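Local coordinates for protein malonate decarboxylase subunit alpha (Acinetobacter baumannii ATCC 17978, PDB 6MPR) that probably acts as the acyl-carrier-protein transferase subunit of malonate decarboxylase, moving malonyl onto the carrier protein in exchange for acetyl before decarboxylation, at residues P233-D238 against T299-P304; A276-L281 against P304-A309; S378-G383 against L449-V454. One frame throughout, in Å; residues are numbered along the deposited sequence. Where two conformers were deposited one is given.

Contact 1 of 3, residues P233-D238 against T299-P304; sequences PLFTRD and TLNPHP
F235, the residue most covered here, lays one face of its ring against the N301 side chain in the central part of the contact. In the conformer given, of two modelled for N301, the amide nitrogen ND2 sits 3.2 Å above the F235 ring plane, displaced toward the rim over CD1 and CE1. The amide is tilted 55° from the ring, so the two planes do not stack. Behind it, N301 CB makes a CH-pi contact, 4.2 Å from the F235 ring centroid. Asparagine suits the place because its amide has partners beyond the ring: OD1 accepts from the backbone of G322 and ND2 reaches Q69.

Van der Waals contacts continue the surface. H303 comes to the ring edge, with NE2 3.9 Å from F235 CD2, while its ND1 bonds to E278. The F235 carbonyl oxygen lies 3.5 Å from P304 CD. T236 meets P304 at about a right angle, OG1 lying 3.5 Å from P304 CG. With OG1 anti to the carbonyl carbon (chi1 -56°), the T236 hydroxyl also bonds E324, which takes the F235 N-H too.

No hydrogen bond crosses directly; each segment is shaped by its own. R237 NH1 donates to T236 O at 2.9 Å, from above the carbonyl plane. H303 N donates to N301 O at 2.8 Å, making P302 the centre of an inverse gamma turn, a bend that suits proline's restricted phi. Loops following strands 221-224 and 297-299, of two different sheets, meet in a buried junction between two alpha/beta halves, consistent with the family's Rossmann-like clan.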
ATOM      1  N   PRO A 233       9.999 -12.368 -21.282  1.00 15.78           N
ATOM      2  CA  PRO A 233       8.859 -13.098 -20.719  1.00 14.67           C
ATOM      3  C   PRO A 233       9.212 -13.719 -19.383  1.00 14.77           C
ATOM      4  O   PRO A 233       9.705 -14.851 -19.327  1.00 29.50           O
ATOM      5  CB  PRO A 233       8.567 -14.176 -21.778  1.00 10.72           C
ATOM      6  CG  PRO A 233       9.889 -14.419 -22.426  1.00 23.01           C
ATOM      7  CD  PRO A 233      10.612 -13.087 -22.415  1.00 20.74           C
ATOM      8  N   LEU A 234       8.950 -13.004 -18.298  1.00 11.99           N
ATOM      9  CA  LEU A 234       9.323 -13.462 -16.969  1.00 12.46           C
ATOM     10  C   LEU A 234       8.189 -14.163 -16.231  1.00 15.64           C
ATOM     11  O   LEU A 234       8.419 -14.672 -15.126  1.00 16.59           O
ATOM     12  CB  LEU A 234       9.817 -12.275 -16.138  1.00 17.17           C
ATOM     13  CG  LEU A 234      11.023 -11.529 -16.724  1.00 20.07           C
ATOM     14  CD1 LEU A 234      11.322 -10.290 -15.892  1.00 22.59           C
ATOM     15  CD2 LEU A 234      12.249 -12.443 -16.804  1.00 21.81           C
ATOM     16  N   PHE A 235       6.980 -14.217 -16.805  1.00 13.25           N
ATOM     17  CA  PHE A 235       5.815 -14.754 -16.107  1.00 14.85           C
ATOM     18  C   PHE A 235       5.199 -15.915 -16.872  1.00 14.35           C
ATOM     19  O   PHE A 235       4.002 -16.197 -16.757  1.00 15.25           O
ATOM     20  CB  PHE A 235       4.808 -13.636 -15.821  1.00 13.43           C
ATOM     21  CG  PHE A 235       5.309 -12.690 -14.769  1.00 15.70           C
ATOM     22  CD1 PHE A 235       6.135 -11.634 -15.111  1.00 11.57           C
ATOM     23  CD2 PHE A 235       5.056 -12.931 -13.429  1.00 17.57           C
ATOM     24  CE1 PHE A 235       6.636 -10.797 -14.136  1.00 14.13           C
ATOM     25  CE2 PHE A 235       5.569 -12.105 -12.449  1.00 22.95           C
ATOM     26  CZ  PHE A 235       6.361 -11.034 -12.808  1.00 19.44           C
ATOM     27  N   THR A 236       6.042 -16.619 -17.623  1.00 14.67           N
ATOM     28  CA  THR A 236       5.654 -17.784 -18.398  1.00 12.13           C
ATOM     29  C   THR A 236       6.461 -18.978 -17.916  1.00 14.85           C
ATOM     30  O   THR A 236       7.695 -18.910 -17.834  1.00 16.06           O
ATOM     31  CB  THR A 236       5.882 -17.543 -19.898  1.00 10.80           C
ATOM     32  OG1 THR A 236       5.166 -16.367 -20.296  1.00 16.14           O
ATOM     33  CG2 THR A 236       5.411 -18.737 -20.723  1.00 13.15           C
ATOM     34  N   ARG A 237       5.771 -20.051 -17.548  1.00 15.18           N
ATOM     35  CA  ARG A 237       6.420 -21.320 -17.257  1.00 18.30           C
ATOM     36  C   ARG A 237       5.966 -22.337 -18.291  1.00 21.25           C
ATOM     37  O   ARG A 237       4.763 -22.504 -18.513  1.00 21.39           O
ATOM     38  CB  ARG A 237       6.103 -21.799 -15.839  1.00 17.10           C
ATOM     39  CG  ARG A 237       6.787 -20.962 -14.751  1.00 20.73           C
ATOM     40  CD  ARG A 237       8.311 -21.114 -14.815  1.00 22.26           C
ATOM     41  NE  ARG A 237       8.997 -20.255 -13.848  1.00 23.03           N
ATOM     42  CZ  ARG A 237       9.323 -18.989 -14.086  1.00 21.47           C
ATOM     43  NH1 ARG A 237       9.020 -18.446 -15.259  1.00 17.74           N
ATOM     44  NH2 ARG A 237       9.953 -18.269 -13.160  1.00 23.83           N
ATOM     45  N   ASP A 238       6.923 -22.981 -18.939  1.00 15.83           N
ATOM     46  CA  ASP A 238       6.615 -23.988 -19.957  1.00 17.76           C
ATOM     47  C   ASP A 238       6.020 -25.227 -19.303  1.00 17.90           C
ATOM     48  O   ASP A 238       6.728 -25.922 -18.562  1.00 14.66           O
ATOM     49  CB  ASP A 238       7.886 -24.364 -20.715  1.00 19.27           C
ATOM     50  CG  ASP A 238       7.611 -25.221 -21.946  1.00 28.63           C
ATOM     51  OD1 ASP A 238       6.624 -25.988 -21.965  1.00 23.05           O
ATOM     52  OD2 ASP A 238       8.396 -25.129 -22.903  1.00 29.87           O
ATOM     53  N   THR A 299      -4.684 -11.370  -8.020  1.00 10.00           N
ATOM     54  CA  THR A 299      -3.672 -10.360  -8.298  1.00  9.79           C
ATOM     55  C   THR A 299      -2.506 -11.117  -8.915  1.00  8.66           C
ATOM     56  O   THR A 299      -1.822 -11.890  -8.226  1.00  9.97           O
ATOM     57  CB  THR A 299      -3.247  -9.603  -7.039  1.00  8.69           C
ATOM     58  OG1 THR A 299      -2.785 -10.539  -6.053  1.00 12.46           O
ATOM     59  CG2 THR A 299      -4.411  -8.815  -6.474  1.00  9.96           C
ATOM     60  N   LEU A 300      -2.300 -10.922 -10.215  1.00  8.15           N
ATOM     61  CA  LEU A 300      -1.414 -11.806 -10.967  1.00  8.60           C
ATOM     62  C   LEU A 300      -1.122 -11.182 -12.327  1.00 12.32           C
ATOM     63  O   LEU A 300      -1.980 -10.502 -12.895  1.00 12.51           O
ATOM     64  CB  LEU A 300      -2.072 -13.184 -11.170  1.00 13.50           C
ATOM     65  CG  LEU A 300      -1.134 -14.353 -11.483  1.00 12.04           C
ATOM     66  CD1 LEU A 300      -0.535 -14.883 -10.178  1.00  8.10           C
ATOM     67  CD2 LEU A 300      -1.897 -15.427 -12.207  1.00 12.00           C
ATOM     68  N   ASN A 301       0.076 -11.434 -12.864  1.00 12.92           N
ATOM     69  CA  ASN A 301       0.276 -11.110 -14.266  0.55 12.95           C
ATOM     70  C   ASN A 301      -0.495 -12.107 -15.129  1.00 11.78           C
ATOM     71  O   ASN A 301      -1.037 -13.098 -14.627  1.00 11.84           O
ATOM     72  CB  ASN A 301       1.765 -11.074 -14.596  0.55  9.80           C
ATOM     73  CG  ASN A 301       2.388  -9.731 -14.263  0.55 13.63           C
ATOM     74  OD1 ASN A 301       1.757  -8.893 -13.618  0.55 13.28           O
ATOM     75  ND2 ASN A 301       3.624  -9.520 -14.695  0.55 12.23           N
ATOM     76  N   PRO A 302      -0.632 -11.835 -16.446  1.00 10.43           N
ATOM     77  CA  PRO A 302      -1.394 -12.798 -17.275  1.00 10.89           C
ATOM     78  C   PRO A 302      -0.595 -14.061 -17.600  1.00 14.99           C
ATOM     79  O   PRO A 302      -0.039 -14.242 -18.693  1.00 13.89           O
ATOM     80  CB  PRO A 302      -1.713 -11.985 -18.535  1.00 10.77           C
ATOM     81  CG  PRO A 302      -1.344 -10.565 -18.229  1.00 13.30           C
ATOM     82  CD  PRO A 302      -0.238 -10.664 -17.246  1.00 12.79           C
ATOM     83  N   HIS A 303      -0.511 -14.955 -16.616  1.00  8.87           N
ATOM     84  CA  HIS A 303       0.224 -16.200 -16.800  1.00 12.46           C
ATOM     85  C   HIS A 303      -0.411 -16.978 -17.945  1.00 12.58           C
ATOM     86  O   HIS A 303      -1.629 -17.221 -17.911  1.00 13.07           O
ATOM     87  CB  HIS A 303       0.159 -17.064 -15.539  1.00 14.08           C
ATOM     88  CG  HIS A 303       0.923 -16.526 -14.366  1.00 13.84           C
ATOM     89  ND1 HIS A 303       1.105 -17.259 -13.208  1.00 11.80           N
ATOM     90  CD2 HIS A 303       1.539 -15.337 -14.164  1.00 13.99           C
ATOM     91  CE1 HIS A 303       1.806 -16.540 -12.345  1.00 10.71           C
ATOM     92  NE2 HIS A 303       2.084 -15.375 -12.901  1.00 14.57           N
ATOM     93  N   PRO A 304       0.351 -17.377 -18.974  1.00 11.84           N
ATOM     94  CA  PRO A 304      -0.231 -18.287 -19.966  1.00 12.74           C
ATOM     95  C   PRO A 304      -0.732 -19.564 -19.331  1.00 12.06           C
ATOM     96  O   PRO A 304      -1.704 -20.155 -19.823  1.00 11.53           O
ATOM     97  CB  PRO A 304       0.934 -18.547 -20.941  1.00 14.44           C
ATOM     98  CG  PRO A 304       1.793 -17.314 -20.798  1.00 13.27           C
ATOM     99  CD  PRO A 304       1.747 -17.050 -19.305  1.00 12.80           C
TER

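Contact 2 of 3, residues A276-L281 against P304-A309; sequences AIELIL and PTLIPA
E278, L279 and T305 bury the most surface here, and the first and last of them share a short hydrogen bond: T305 OG1 donates to E278 OE1 at 2.6 Å, arriving on the syn side of the carboxylate but 33° out of its plane. T305 has OG1 between its backbone N and carbonyl carbon (chi1 56°), which turns the hydroxyl to the acid and the methyl CG2 to L279. Beyond CG the glutamate chain is extended, long enough to span from its helix to this partner; its other oxygen, OE2, bonds to H268 and H303. Crossing it at about a right angle, L306 brings CD1 to 4.0 Å from E278 CG.

L279 fills the next position with its branched end. L279 CD2 lies 3.3 Å from T305 O. The same L279 CD2 meets the rigid proline ring obliquely, 3.8 Å from P308 CG.

A water binds the two backbones. It donates to E278 O and T305 O, 2.7 Å from each, and accepts from A309 N at 2.9 Å. The residue four places after E278 is P282, which has no N-H to offer that carbonyl, so the water does the work of a helical donor. A309, with only CB, lets the chains approach.

Helix 272-287 thus sets one side against the segment 304-309, which leads into helix 307-311, while A276, I277 and I280 face helix 244-261. Helix 547-553 covers P304, I307 and P308, and H268 ties E278 to the end of strand 265-268.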
ATOM      1  N   ALA A 276       1.620 -25.635 -11.878  1.00 12.14           N
ATOM      2  CA  ALA A 276       0.875 -26.887 -11.749  1.00 15.26           C
ATOM      3  C   ALA A 276      -0.474 -26.663 -11.077  1.00 14.05           C
ATOM      4  O   ALA A 276      -1.478 -27.259 -11.485  1.00 13.81           O
ATOM      5  CB  ALA A 276       1.705 -27.928 -10.977  1.00 13.21           C
ATOM      6  N   ILE A 277      -0.528 -25.809 -10.049  1.00 11.97           N
ATOM      7  CA  ILE A 277      -1.813 -25.492  -9.415  1.00 11.78           C
ATOM      8  C   ILE A 277      -2.779 -24.915 -10.441  1.00 13.03           C
ATOM      9  O   ILE A 277      -3.918 -25.386 -10.594  1.00 11.84           O
ATOM     10  CB  ILE A 277      -1.613 -24.508  -8.242  1.00 12.20           C
ATOM     11  CG1 ILE A 277      -0.934 -25.191  -7.057  1.00 13.50           C
ATOM     12  CG2 ILE A 277      -2.947 -23.914  -7.807  1.00 13.20           C
ATOM     13  CD1 ILE A 277      -0.611 -24.225  -5.930  1.00 15.43           C
ATOM     14  N   GLU A 278      -2.334 -23.871 -11.152  1.00 14.83           N
ATOM     15  CA  GLU A 278      -3.164 -23.225 -12.162  1.00 12.53           C
ATOM     16  C   GLU A 278      -3.657 -24.226 -13.200  1.00 13.49           C
ATOM     17  O   GLU A 278      -4.826 -24.183 -13.608  1.00 14.21           O
ATOM     18  CB  GLU A 278      -2.373 -22.094 -12.827  1.00 13.27           C
ATOM     19  CG  GLU A 278      -1.898 -21.015 -11.830  1.00 10.11           C
ATOM     20  CD  GLU A 278      -0.825 -20.083 -12.368  1.00 14.74           C
ATOM     21  OE1 GLU A 278      -0.647 -19.992 -13.598  1.00 14.98           O
ATOM     22  OE2 GLU A 278      -0.148 -19.440 -11.529  1.00 12.37           O
ATOM     23  N   LEU A 279      -2.794 -25.158 -13.613  1.00 17.12           N
ATOM     24  CA  LEU A 279      -3.128 -26.099 -14.679  1.00 13.41           C
ATOM     25  C   LEU A 279      -3.929 -27.313 -14.216  1.00 17.33           C
ATOM     26  O   LEU A 279      -4.482 -28.021 -15.067  1.00 16.08           O
ATOM     27  CB  LEU A 279      -1.857 -26.570 -15.391  1.00 13.96           C
ATOM     28  CG  LEU A 279      -1.249 -25.487 -16.286  1.00 16.02           C
ATOM     29  CD1 LEU A 279       0.121 -25.910 -16.816  1.00 19.06           C
ATOM     30  CD2 LEU A 279      -2.200 -25.161 -17.432  1.00 15.03           C
ATOM     31  N   ILE A 280      -4.035 -27.580 -12.915  1.00 14.46           N
ATOM     32  CA  ILE A 280      -4.874 -28.682 -12.470  1.00 14.64           C
ATOM     33  C   ILE A 280      -6.150 -28.211 -11.792  1.00 18.20           C
ATOM     34  O   ILE A 280      -6.979 -29.048 -11.431  1.00 13.83           O
ATOM     35  CB  ILE A 280      -4.126 -29.688 -11.562  1.00 14.17           C
ATOM     36  CG1 ILE A 280      -3.824 -29.105 -10.184  1.00 18.53           C
ATOM     37  CG2 ILE A 280      -2.881 -30.244 -12.241  1.00 16.59           C
ATOM     38  CD1 ILE A 280      -3.317 -30.132  -9.200  1.00 19.23           C
ATOM     39  N   LEU A 281      -6.355 -26.907 -11.624  1.00 14.47           N
ATOM     40  CA  LEU A 281      -7.686 -26.455 -11.227  1.00 16.02           C
ATOM     41  C   LEU A 281      -8.778 -27.006 -12.135  1.00 16.45           C
ATOM     42  O   LEU A 281      -9.755 -27.560 -11.610  1.00 14.85           O
ATOM     43  CB  LEU A 281      -7.738 -24.923 -11.165  1.00 18.86           C
ATOM     44  CG  LEU A 281      -7.101 -24.297  -9.934  1.00 17.25           C
ATOM     45  CD1 LEU A 281      -7.083 -22.795 -10.129  1.00 12.50           C
ATOM     46  CD2 LEU A 281      -7.896 -24.685  -8.683  1.00 17.49           C
ATOM     47  N   PRO A 304       0.351 -17.377 -18.974  1.00 11.84           N
ATOM     48  CA  PRO A 304      -0.231 -18.287 -19.966  1.00 12.74           C
ATOM     49  C   PRO A 304      -0.732 -19.564 -19.331  1.00 12.06           C
ATOM     50  O   PRO A 304      -1.704 -20.155 -19.823  1.00 11.53           O
ATOM     51  CB  PRO A 304       0.934 -18.547 -20.941  1.00 14.44           C
ATOM     52  CG  PRO A 304       1.793 -17.314 -20.798  1.00 13.27           C
ATOM     53  CD  PRO A 304       1.747 -17.050 -19.305  1.00 12.80           C
ATOM     54  N   THR A 305      -0.122 -19.997 -18.223  1.00 12.51           N
ATOM     55  CA  THR A 305      -0.592 -21.224 -17.590  1.00 11.08           C
ATOM     56  C   THR A 305      -1.935 -21.052 -16.893  1.00 15.11           C
ATOM     57  O   THR A 305      -2.523 -22.057 -16.478  1.00 14.26           O
ATOM     58  CB  THR A 305       0.435 -21.755 -16.589  1.00 11.38           C
ATOM     59  OG1 THR A 305       0.750 -20.752 -15.613  1.00 12.95           O
ATOM     60  CG2 THR A 305       1.694 -22.195 -17.307  1.00 13.89           C
ATOM     61  N   LEU A 306      -2.439 -19.815 -16.758  1.00 11.87           N
ATOM     62  CA  LEU A 306      -3.791 -19.595 -16.255  1.00 12.56           C
ATOM     63  C   LEU A 306      -4.859 -19.690 -17.342  1.00 16.65           C
ATOM     64  O   LEU A 306      -6.050 -19.673 -17.020  1.00 12.85           O
ATOM     65  CB  LEU A 306      -3.887 -18.218 -15.559  1.00 10.78           C
ATOM     66  CG  LEU A 306      -5.042 -17.998 -14.576  1.00 12.26           C
ATOM     67  CD1 LEU A 306      -4.868 -18.909 -13.363  1.00 16.38           C
ATOM     68  CD2 LEU A 306      -5.093 -16.525 -14.146  1.00 12.43           C
ATOM     69  N   ILE A 307      -4.476 -19.805 -18.615  1.00 12.58           N
ATOM     70  CA  ILE A 307      -5.472 -19.811 -19.693  1.00 11.40           C
ATOM     71  C   ILE A 307      -6.541 -20.891 -19.502  1.00 11.86           C
ATOM     72  O   ILE A 307      -7.732 -20.571 -19.618  1.00 11.97           O
ATOM     73  CB  ILE A 307      -4.778 -19.883 -21.058  1.00 11.76           C
ATOM     74  CG1 ILE A 307      -4.027 -18.563 -21.328  1.00 11.34           C
ATOM     75  CG2 ILE A 307      -5.789 -20.161 -22.172  1.00 12.34           C
ATOM     76  CD1 ILE A 307      -3.225 -18.563 -22.613  1.00 12.36           C
ATOM     77  N   PRO A 308      -6.205 -22.153 -19.212  1.00 13.64           N
ATOM     78  CA  PRO A 308      -7.284 -23.145 -19.052  1.00 12.92           C
ATOM     79  C   PRO A 308      -8.238 -22.814 -17.905  1.00 12.40           C
ATOM     80  O   PRO A 308      -9.455 -22.999 -18.037  1.00 14.25           O
ATOM     81  CB  PRO A 308      -6.514 -24.457 -18.824  1.00 13.01           C
ATOM     82  CG  PRO A 308      -5.213 -24.235 -19.533  1.00 12.98           C
ATOM     83  CD  PRO A 308      -4.877 -22.800 -19.219  1.00 13.14           C
ATOM     84  N   ALA A 309      -7.717 -22.314 -16.783  1.00 11.87           N
ATOM     85  CA  ALA A 309      -8.570 -21.898 -15.672  1.00 14.63           C
ATOM     86  C   ALA A 309      -9.479 -20.729 -16.055  1.00 14.96           C
ATOM     87  O   ALA A 309     -10.604 -20.631 -15.556  1.00 13.33           O
ATOM     88  CB  ALA A 309      -7.703 -21.521 -14.462  1.00 13.97           C
TER
HETATM   89  O   HOH W   1      -4.995 -22.947 -16.004  1.00 12.29           O

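Contact 3 of 3, residues S378-G383 against L449-V454; sequences STVTKG and LDAIDV
S378 meets A451 through its hydroxyl, OG lying 3.9 Å from A451 CB, and the same oxygen makes an ST turn: V380 N donates to S378 OG at 3.0 Å. A serine suits this place because its OG, anti to the backbone N (chi1 177°), reaches forward to the N-H two residues on and also bonds P464 O. The turn leads the chain from short strand 377-378 across the first turns of helix 450-458.

V380 is the apolar anchor. V380 CG1 packs 3.8 Å from V454 CG1, one turn along from D450, and the small A451 lets the valine backbone settle close by. The V380 carbonyl makes no direct hydrogen bond to the helix. A water donates to V380 O at 2.7 Å and accepts from A451 N at 3.0 Å, satisfying an N-H of the first helical turn, which has no preceding helical carbonyl to receive it. D450 N, just before it, is bonded to Q370.

T381 directs its side chain away overall, yet T381 CB itself rests on D450 OD2 at 3.4 Å. K382 carries the one direct hydrogen bond: K382 N donates to D450 OD2 at 2.9 Å with an N-H...O angle of 152°. The short D450 side chain keeps OD2 near its own backbone, where the N-H arrives on the anti side, slightly out of the carboxylate plane. The long K382 chain leads out from the contact, as befits an exposed lysine. G383 has positive phi (77°), a conformation glycine accepts readily; G383 N passes 4.1 Å from V454 CG2.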
ATOM      1  N   SER A 378      14.659 -17.162   2.898  1.00 13.34           N
ATOM      2  CA  SER A 378      15.388 -16.200   2.089  1.00 10.74           C
ATOM      3  C   SER A 378      15.908 -16.878   0.829  1.00 15.86           C
ATOM      4  O   SER A 378      16.092 -18.102   0.788  1.00 12.56           O
ATOM      5  CB  SER A 378      16.549 -15.580   2.877  1.00 15.69           C
ATOM      6  OG  SER A 378      17.287 -14.698   2.059  1.00 17.00           O
ATOM      7  N   THR A 379      16.116 -16.075  -0.210  1.00 18.07           N
ATOM      8  CA  THR A 379      16.803 -16.537  -1.410  1.00 14.54           C
ATOM      9  C   THR A 379      18.219 -15.982  -1.516  1.00 16.55           C
ATOM     10  O   THR A 379      18.931 -16.319  -2.466  1.00 18.24           O
ATOM     11  CB  THR A 379      16.012 -16.179  -2.674  1.00 24.94           C
ATOM     12  OG1 THR A 379      15.821 -14.761  -2.728  1.00 21.35           O
ATOM     13  CG2 THR A 379      14.654 -16.899  -2.691  1.00 17.81           C
ATOM     14  N   VAL A 380      18.654 -15.158  -0.562  1.00 14.46           N
ATOM     15  CA  VAL A 380      20.043 -14.703  -0.545  1.00 15.17           C
ATOM     16  C   VAL A 380      20.940 -15.874  -0.164  1.00 18.36           C
ATOM     17  O   VAL A 380      20.660 -16.610   0.794  1.00 17.11           O
ATOM     18  CB  VAL A 380      20.208 -13.514   0.418  1.00 15.09           C
ATOM     19  CG1 VAL A 380      21.684 -13.219   0.683  1.00 20.00           C
ATOM     20  CG2 VAL A 380      19.497 -12.274  -0.125  1.00 19.98           C
ATOM     21  N   THR A 381      22.000 -16.088  -0.941  1.00 15.48           N
ATOM     22  CA  THR A 381      23.014 -17.077  -0.598  1.00 13.56           C
ATOM     23  C   THR A 381      24.383 -16.415  -0.611  1.00 19.06           C
ATOM     24  O   THR A 381      24.546 -15.270  -1.043  1.00 17.81           O
ATOM     25  CB  THR A 381      23.000 -18.295  -1.542  1.00 20.57           C
ATOM     26  OG1 THR A 381      23.142 -17.863  -2.902  1.00 21.87           O
ATOM     27  CG2 THR A 381      21.706 -19.094  -1.389  1.00 18.04           C
ATOM     28  N   LYS A 382      25.381 -17.165  -0.147  1.00 16.04           N
ATOM     29  CA  LYS A 382      26.721 -16.616   0.033  1.00 15.37           C
ATOM     30  C   LYS A 382      27.237 -15.982  -1.259  1.00 19.47           C
ATOM     31  O   LYS A 382      27.196 -16.592  -2.331  1.00 20.66           O
ATOM     32  CB  LYS A 382      27.665 -17.723   0.509  1.00 21.02           C
ATOM     33  CG  LYS A 382      29.047 -17.233   0.933  1.00 26.49           C
ATOM     34  CD  LYS A 382      29.943 -18.402   1.351  1.00 33.69           C
ATOM     35  CE  LYS A 382      31.158 -17.927   2.139  1.00 43.08           C
ATOM     36  NZ  LYS A 382      31.929 -16.886   1.410  1.00 44.95           N
ATOM     37  N   GLY A 383      27.690 -14.733  -1.155  1.00 17.43           N
ATOM     38  CA  GLY A 383      28.210 -13.996  -2.287  1.00 24.72           C
ATOM     39  C   GLY A 383      27.185 -13.431  -3.249  1.00 19.96           C
ATOM     40  O   GLY A 383      27.583 -12.810  -4.246  1.00 25.36           O
ATOM     41  N   LEU A 449      20.533 -19.803   7.909  1.00 15.66           N
ATOM     42  CA  LEU A 449      20.411 -19.132   6.622  1.00 14.07           C
ATOM     43  C   LEU A 449      21.737 -18.509   6.199  1.00 15.73           C
ATOM     44  O   LEU A 449      22.423 -17.866   7.002  1.00 17.61           O
ATOM     45  CB  LEU A 449      19.338 -18.046   6.688  1.00 13.41           C
ATOM     46  CG  LEU A 449      17.876 -18.436   6.873  1.00 14.31           C
ATOM     47  CD1 LEU A 449      17.015 -17.189   6.880  1.00 15.71           C
ATOM     48  CD2 LEU A 449      17.399 -19.403   5.782  1.00 16.35           C
ATOM     49  N   ASP A 450      22.098 -18.698   4.921  1.00 16.10           N
ATOM     50  CA  ASP A 450      23.236 -17.973   4.347  1.00 19.38           C
ATOM     51  C   ASP A 450      23.109 -16.479   4.575  1.00 15.25           C
ATOM     52  O   ASP A 450      24.120 -15.766   4.627  1.00 16.87           O
ATOM     53  CB  ASP A 450      23.329 -18.183   2.826  1.00 16.95           C
ATOM     54  CG  ASP A 450      23.935 -19.512   2.420  1.00 18.73           C
ATOM     55  OD1 ASP A 450      23.916 -20.489   3.199  1.00 19.76           O
ATOM     56  OD2 ASP A 450      24.426 -19.565   1.271  1.00 23.27           O
ATOM     57  N   ALA A 451      21.865 -15.981   4.636  1.00 14.01           N
ATOM     58  CA  ALA A 451      21.609 -14.547   4.680  1.00 16.92           C
ATOM     59  C   ALA A 451      22.300 -13.878   5.856  1.00 15.68           C
ATOM     60  O   ALA A 451      22.692 -12.713   5.758  1.00 18.21           O
ATOM     61  CB  ALA A 451      20.104 -14.290   4.748  1.00 16.14           C
ATOM     62  N   ILE A 452      22.454 -14.590   6.976  1.00 14.16           N
ATOM     63  CA  ILE A 452      23.071 -13.985   8.155  1.00 18.02           C
ATOM     64  C   ILE A 452      24.506 -13.587   7.859  1.00 17.34           C
ATOM     65  O   ILE A 452      24.920 -12.456   8.134  1.00 20.04           O
ATOM     66  CB  ILE A 452      23.004 -14.933   9.361  1.00 19.47           C
ATOM     67  CG1 ILE A 452      21.551 -15.299   9.686  1.00 16.56           C
ATOM     68  CG2 ILE A 452      23.701 -14.276  10.535  1.00 24.62           C
ATOM     69  CD1 ILE A 452      21.451 -16.505  10.590  1.00 22.91           C
ATOM     70  N   ASP A 453      25.295 -14.510   7.303  1.00 18.19           N
ATOM     71  CA  ASP A 453      26.681 -14.156   6.998  1.00 20.03           C
ATOM     72  C   ASP A 453      26.778 -13.160   5.840  1.00 21.43           C
ATOM     73  O   ASP A 453      27.715 -12.350   5.808  1.00 22.51           O
ATOM     74  CB  ASP A 453      27.505 -15.408   6.701  1.00 16.76           C
ATOM     75  CG  ASP A 453      27.917 -16.149   7.964  1.00 27.26           C
ATOM     76  OD1 ASP A 453      27.531 -15.714   9.070  1.00 31.01           O
ATOM     77  OD2 ASP A 453      28.625 -17.170   7.852  1.00 35.44           O
ATOM     78  N   VAL A 454      25.834 -13.191   4.888  1.00 17.94           N
ATOM     79  CA  VAL A 454      25.850 -12.173   3.840  1.00 18.16           C
ATOM     80  C   VAL A 454      25.643 -10.790   4.445  1.00 23.07           C
ATOM     81  O   VAL A 454      26.304  -9.822   4.054  1.00 20.25           O
ATOM     82  CB  VAL A 454      24.801 -12.470   2.753  1.00 22.81           C
ATOM     83  CG1 VAL A 454      24.700 -11.282   1.812  1.00 18.44           C
ATOM     84  CG2 VAL A 454      25.183 -13.718   1.966  1.00 22.24           C
TER
HETATM   85  O   HOH W   2      19.658 -17.326   3.160  1.00 13.88           O

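From the N terminus, the chain leaves the parallel sheet after strand 221-224 and enters 233-238, which contact 1 joins to 299-304, closing a loop that carries helix 244-261, strand 265-268 and helix 272-287. Contact 2 starts within that loop, at 276-281, and ends beyond it at 304-309, so the two cross and share P304. They also touch: L300 CD2 packs on L306 CD2 at 3.9 Å. Contact 3 opens later, in series, closing its own loop round strand 429-433 of the mixed sheet and holding the loop after strand 377-378 to helix 450-458. Its centre lies about 27 Å from that of contact 1 and 33 Å from that of contact 2.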